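Local coordinates for endo-beta-1,4-mannanase (Alicyclobacillus acidocaldarius, PDB 4CD8), which hydrolyses internal beta-1,4-mannosidic linkages of mannans, as a TIM-barrel glycoside hydrolase of family GH113, at residues 12-22 / 43-52. Sequence-based numbering, arbitrary orientation.
Sequences FIRGMTFGFVG and PFNWVTLAFA. With BMA (beta-D-mannopyranose), chain C.
Asn45 and Arg14 interlock where strands 13-18 and 46-55 begin. Asn45 CG sits between its backbone N and carbonyl carbon (chi1 60°), which turns the amide back to the first strand: OD1 accepts Arg14 N at 2.8 Å, while ND2 donates nearly in the amide plane to Phe12 O (3.0 Å). The Arg14 side chain crosses Asn45 at about a right angle, with the amide over one guanidinium face, offset toward its rim, the two planes 30° apart. Its NH1 reaches Pro43 O at 2.8 Å, within the guanidinium plane but above the carbonyl plane. With an alanine here, Pro43 O would probably lose this donor and the Asn45 amide the guanidinium packed against it. Farther along, the parallel pairing runs through Met16 N to Trp46 O, Thr48 N to Met16 O and Phe18 N to Thr48 O (2.8 Å). On one face Met16 CE meets Phe44 CZ at 3.5 Å, and Phe18 CB packs on Val47 CG2; on the other, Thr17 CG2 touches Ala50 CB. Beyond the strand, the Phe20-Val21 peptide is cis, and Val21 O takes Ala52 N at 3.0 Å. The Phe20 ring sets CD1 against Ala50 and, at its other edge, CE2 3.4 Å from O5 of the bound mannose, whose pocket also includes Trp281 and Glu282. Helix 30-40 completes this beta-alpha-beta unit; strands 275-283 and 89-98 flank the pair, and Phe314 of helix 305-317 packs on Arg14, Pro43 and Phe44.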
loop_
_atom_site.group_PDB
_atom_site.type_symbol
_atom_site.label_atom_id
_atom_site.label_comp_id
_atom_site.label_asym_id
_atom_site.label_seq_id
_atom_site.Cartn_x
_atom_site.Cartn_y
_atom_site.Cartn_z
ATOM N N PHE A 12 -8.001 -5.733 14.071
ATOM C CA PHE A 12 -8.172 -4.473 13.350
ATOM C C PHE A 12 -6.821 -3.881 13.090
ATOM O O PHE A 12 -5.983 -3.854 13.997
ATOM C CB PHE A 12 -8.965 -3.521 14.219
ATOM C CG PHE A 12 -9.460 -2.315 13.494
ATOM C CD1 PHE A 12 -10.630 -2.366 12.750
ATOM C CD2 PHE A 12 -8.743 -1.125 13.529
ATOM C CE1 PHE A 12 -11.095 -1.245 12.091
ATOM C CE2 PHE A 12 -9.219 0.002 12.887
ATOM C CZ PHE A 12 -10.373 -0.041 12.161
ATOM N N ILE A 13 -6.604 -3.445 11.836
ATOM C CA ILE A 13 -5.297 -3.004 11.364
ATOM C C ILE A 13 -5.084 -1.517 11.657
ATOM O O ILE A 13 -5.896 -0.657 11.261
ATOM C CB ILE A 13 -5.170 -3.248 9.854
ATOM C CG1 ILE A 13 -5.157 -4.758 9.551
ATOM C CG2 ILE A 13 -3.883 -2.635 9.317
ATOM C CD1 ILE A 13 -5.378 -5.082 8.100
ATOM N N ARG A 14 -4.006 -1.277 12.400
ATOM C CA ARG A 14 -3.521 0.045 12.727
ATOM C C ARG A 14 -2.111 0.121 12.150
ATOM O O ARG A 14 -1.146 -0.221 12.832
ATOM C CB ARG A 14 -3.482 0.260 14.252
ATOM C CG ARG A 14 -4.870 0.199 14.860
ATOM C CD ARG A 14 -4.867 0.218 16.380
ATOM N NE ARG A 14 -4.524 -1.065 16.988
ATOM C CZ ARG A 14 -3.377 -1.342 17.604
ATOM N NH1 ARG A 14 -2.395 -0.466 17.665
ATOM N NH2 ARG A 14 -3.191 -2.534 18.150
ATOM N N GLY A 15 -1.997 0.508 10.872
ATOM C CA GLY A 15 -0.752 0.269 10.168
ATOM C C GLY A 15 -0.165 1.476 9.509
ATOM O O GLY A 15 -0.811 2.505 9.402
ATOM N N MET A 16 1.062 1.284 9.028
ATOM C CA MET A 16 1.809 2.348 8.401
ATOM C C MET A 16 2.680 1.772 7.315
ATOM O O MET A 16 3.355 0.771 7.517
ATOM C CB MET A 16 2.671 3.059 9.423
ATOM C CG MET A 16 3.511 4.208 8.803
ATOM S SD MET A 16 2.560 5.579 8.084
ATOM C CE MET A 16 1.804 6.299 9.549
ATOM N N THR A 17 2.676 2.421 6.161
ATOM C CA THR A 17 3.560 2.030 5.083
ATOM C C THR A 17 4.926 2.696 5.269
ATOM O O THR A 17 4.993 3.890 5.578
ATOM C CB THR A 17 3.008 2.466 3.699
ATOM O OG1 THR A 17 1.699 1.921 3.504
ATOM C CG2 THR A 17 3.940 1.992 2.579
ATOM N N PHE A 18 5.970 1.917 5.035
ATOM C CA PHE A 18 7.357 2.280 5.293
ATOM C C PHE A 18 8.237 2.128 4.067
ATOM O O PHE A 18 8.225 1.113 3.376
ATOM C CB PHE A 18 7.980 1.394 6.362
ATOM C CG PHE A 18 9.445 1.696 6.614
ATOM C CD1 PHE A 18 10.446 1.041 5.917
ATOM C CD2 PHE A 18 9.795 2.597 7.593
ATOM C CE1 PHE A 18 11.778 1.323 6.140
ATOM C CE2 PHE A 18 11.122 2.837 7.865
ATOM C CZ PHE A 18 12.109 2.217 7.133
ATOM N N GLY A 19 9.026 3.167 3.793
ATOM C CA GLY A 19 10.221 3.009 2.953
ATOM C C GLY A 19 10.071 3.114 1.451
ATOM O O GLY A 19 11.036 2.865 0.708
ATOM N N PHE A 20 8.885 3.473 0.979
ATOM C CA PHE A 20 8.648 3.625 -0.483
ATOM C C PHE A 20 9.578 4.718 -1.013
ATOM O O PHE A 20 9.764 5.723 -0.341
ATOM C CB PHE A 20 7.183 4.016 -0.729
ATOM C CG PHE A 20 6.657 3.653 -2.088
ATOM C CD1 PHE A 20 6.617 2.319 -2.487
ATOM C CD2 PHE A 20 6.155 4.630 -2.947
ATOM C CE1 PHE A 20 6.097 1.972 -3.691
ATOM C CE2 PHE A 20 5.620 4.275 -4.177
ATOM C CZ PHE A 20 5.589 2.944 -4.550
ATOM N N VAL A 21 10.156 4.556 -2.195
ATOM C CA VAL A 21 9.970 3.515 -3.217
ATOM C C VAL A 21 10.900 2.326 -3.079
ATOM O O VAL A 21 10.973 1.472 -3.978
ATOM C CB VAL A 21 10.196 4.098 -4.649
ATOM C CG1 VAL A 21 9.217 5.205 -4.926
ATOM C CG2 VAL A 21 11.628 4.597 -4.869
ATOM N N GLY A 22 11.632 2.265 -1.986
ATOM C CA GLY A 22 12.541 1.179 -1.756
ATOM C C GLY A 22 13.649 1.100 -2.776
ATOM O O GLY A 22 13.898 0.046 -3.381
ATOM N N PRO A 43 1.222 3.936 17.865
ATOM C CA PRO A 43 0.221 2.887 18.220
ATOM C C PRO A 43 -0.202 2.051 16.994
ATOM O O PRO A 43 -1.388 1.955 16.627
ATOM C CB PRO A 43 -0.930 3.705 18.808
ATOM C CG PRO A 43 -0.855 5.018 18.077
ATOM C CD PRO A 43 0.608 5.280 17.802
ATOM N N PHE A 44 0.796 1.406 16.399
ATOM C CA PHE A 44 0.604 0.610 15.198
ATOM C C PHE A 44 0.874 -0.845 15.497
ATOM O O PHE A 44 1.801 -1.175 16.219
ATOM C CB PHE A 44 1.573 1.034 14.096
ATOM C CG PHE A 44 1.477 2.469 13.686
ATOM C CD1 PHE A 44 0.293 3.153 13.733
ATOM C CD2 PHE A 44 2.591 3.106 13.167
ATOM C CE1 PHE A 44 0.202 4.472 13.337
ATOM C CE2 PHE A 44 2.516 4.425 12.767
ATOM C CZ PHE A 44 1.316 5.105 12.843
ATOM N N ASN A 45 0.036 -1.703 14.936
ATOM C CA ASN A 45 0.294 -3.118 14.995
ATOM C C ASN A 45 0.836 -3.723 13.693
ATOM O O ASN A 45 1.284 -4.873 13.688
ATOM C CB ASN A 45 -0.940 -3.840 15.529
ATOM C CG ASN A 45 -2.173 -3.652 14.670
ATOM O OD1 ASN A 45 -2.195 -2.926 13.686
ATOM N ND2 ASN A 45 -3.226 -4.332 15.052
ATOM N N TRP A 46 0.837 -2.937 12.606
ATOM C CA TRP A 46 1.280 -3.389 11.293
ATOM C C TRP A 46 2.218 -2.344 10.653
ATOM O O TRP A 46 2.029 -1.142 10.796
ATOM C CB TRP A 46 0.089 -3.555 10.347
ATOM C CG TRP A 46 -0.664 -4.839 10.472
ATOM C CD1 TRP A 46 -1.679 -5.094 11.320
ATOM C CD2 TRP A 46 -0.457 -6.036 9.708
ATOM N NE1 TRP A 46 -2.110 -6.390 11.155
ATOM C CE2 TRP A 46 -1.382 -6.993 10.172
ATOM C CE3 TRP A 46 0.429 -6.395 8.686
ATOM C CZ2 TRP A 46 -1.455 -8.273 9.631
ATOM C CZ3 TRP A 46 0.370 -7.662 8.150
ATOM C CH2 TRP A 46 -0.576 -8.600 8.635
ATOM N N VAL A 47 3.144 -2.849 9.857
ATOM C CA VAL A 47 3.914 -2.031 8.903
ATOM C C VAL A 47 3.849 -2.702 7.551
ATOM O O VAL A 47 3.875 -3.942 7.478
ATOM C CB VAL A 47 5.355 -1.848 9.384
ATOM C CG1 VAL A 47 6.140 -3.147 9.419
ATOM C CG2 VAL A 47 6.077 -0.811 8.542
ATOM N N THR A 48 3.782 -1.905 6.481
ATOM C CA THR A 48 3.897 -2.424 5.152
ATOM C C THR A 48 5.242 -2.005 4.590
ATOM O O THR A 48 5.582 -0.772 4.590
ATOM C CB THR A 48 2.756 -1.966 4.229
ATOM O OG1 THR A 48 1.530 -2.544 4.672
ATOM C CG2 THR A 48 2.965 -2.379 2.820
ATOM N N LEU A 49 6.012 -2.967 4.128
ATOM C CA LEU A 49 7.277 -2.665 3.451
ATOM C C LEU A 49 6.937 -2.593 1.978
ATOM O O LEU A 49 6.668 -3.604 1.336
ATOM C CB LEU A 49 8.312 -3.768 3.713
ATOM C CG LEU A 49 8.646 -3.967 5.202
ATOM C CD1 LEU A 49 9.597 -5.121 5.386
ATOM C CD2 LEU A 49 9.194 -2.676 5.783
ATOM N N ALA A 50 7.006 -1.370 1.421
ATOM C CA ALA A 50 6.565 -1.125 0.064
ATOM C C ALA A 50 7.737 -0.687 -0.785
ATOM O O ALA A 50 8.507 0.183 -0.367
ATOM C CB ALA A 50 5.463 -0.084 0.021
ATOM N N PHE A 51 7.804 -1.240 -1.993
ATOM C CA PHE A 51 8.835 -0.841 -2.942
ATOM C C PHE A 51 8.382 -1.047 -4.360
ATOM O O PHE A 51 7.457 -1.774 -4.608
ATOM C CB PHE A 51 10.146 -1.601 -2.698
ATOM C CG PHE A 51 10.045 -3.084 -2.936
ATOM C CD1 PHE A 51 9.485 -3.927 -1.970
ATOM C CD2 PHE A 51 10.462 -3.632 -4.122
ATOM C CE1 PHE A 51 9.393 -5.307 -2.223
ATOM C CE2 PHE A 51 10.391 -4.997 -4.363
ATOM C CZ PHE A 51 9.804 -5.828 -3.423
ATOM N N ALA A 52 9.035 -0.369 -5.301
ATOM C CA ALA A 52 8.648 -0.424 -6.708
ATOM C C ALA A 52 9.746 -0.863 -7.624
ATOM O O ALA A 52 10.826 -0.254 -7.647
ATOM C CB ALA A 52 8.118 0.927 -7.171
HETATM C C1 BMA C . 4.277 8.551 -3.717
HETATM C C2 BMA C . 5.299 9.183 -2.785
HETATM C C3 BMA C . 6.437 9.749 -3.630
HETATM C C4 BMA C . 6.928 8.671 -4.589
HETATM C C5 BMA C . 5.784 8.144 -5.455
HETATM C C6 BMA C . 6.222 7.170 -6.547
HETATM O O1 BMA C . 3.225 7.988 -2.953
HETATM O O2 BMA C . 5.913 8.304 -1.882
HETATM O O3 BMA C . 7.508 10.227 -2.800
HETATM O O4 BMA C . 7.863 9.331 -5.423
HETATM O O5 BMA C . 4.860 7.539 -4.543
HETATM O O6 BMA C . 5.106 6.391 -7.008
HETATM O O HOH W 1 12.713 1.133 -6.139
#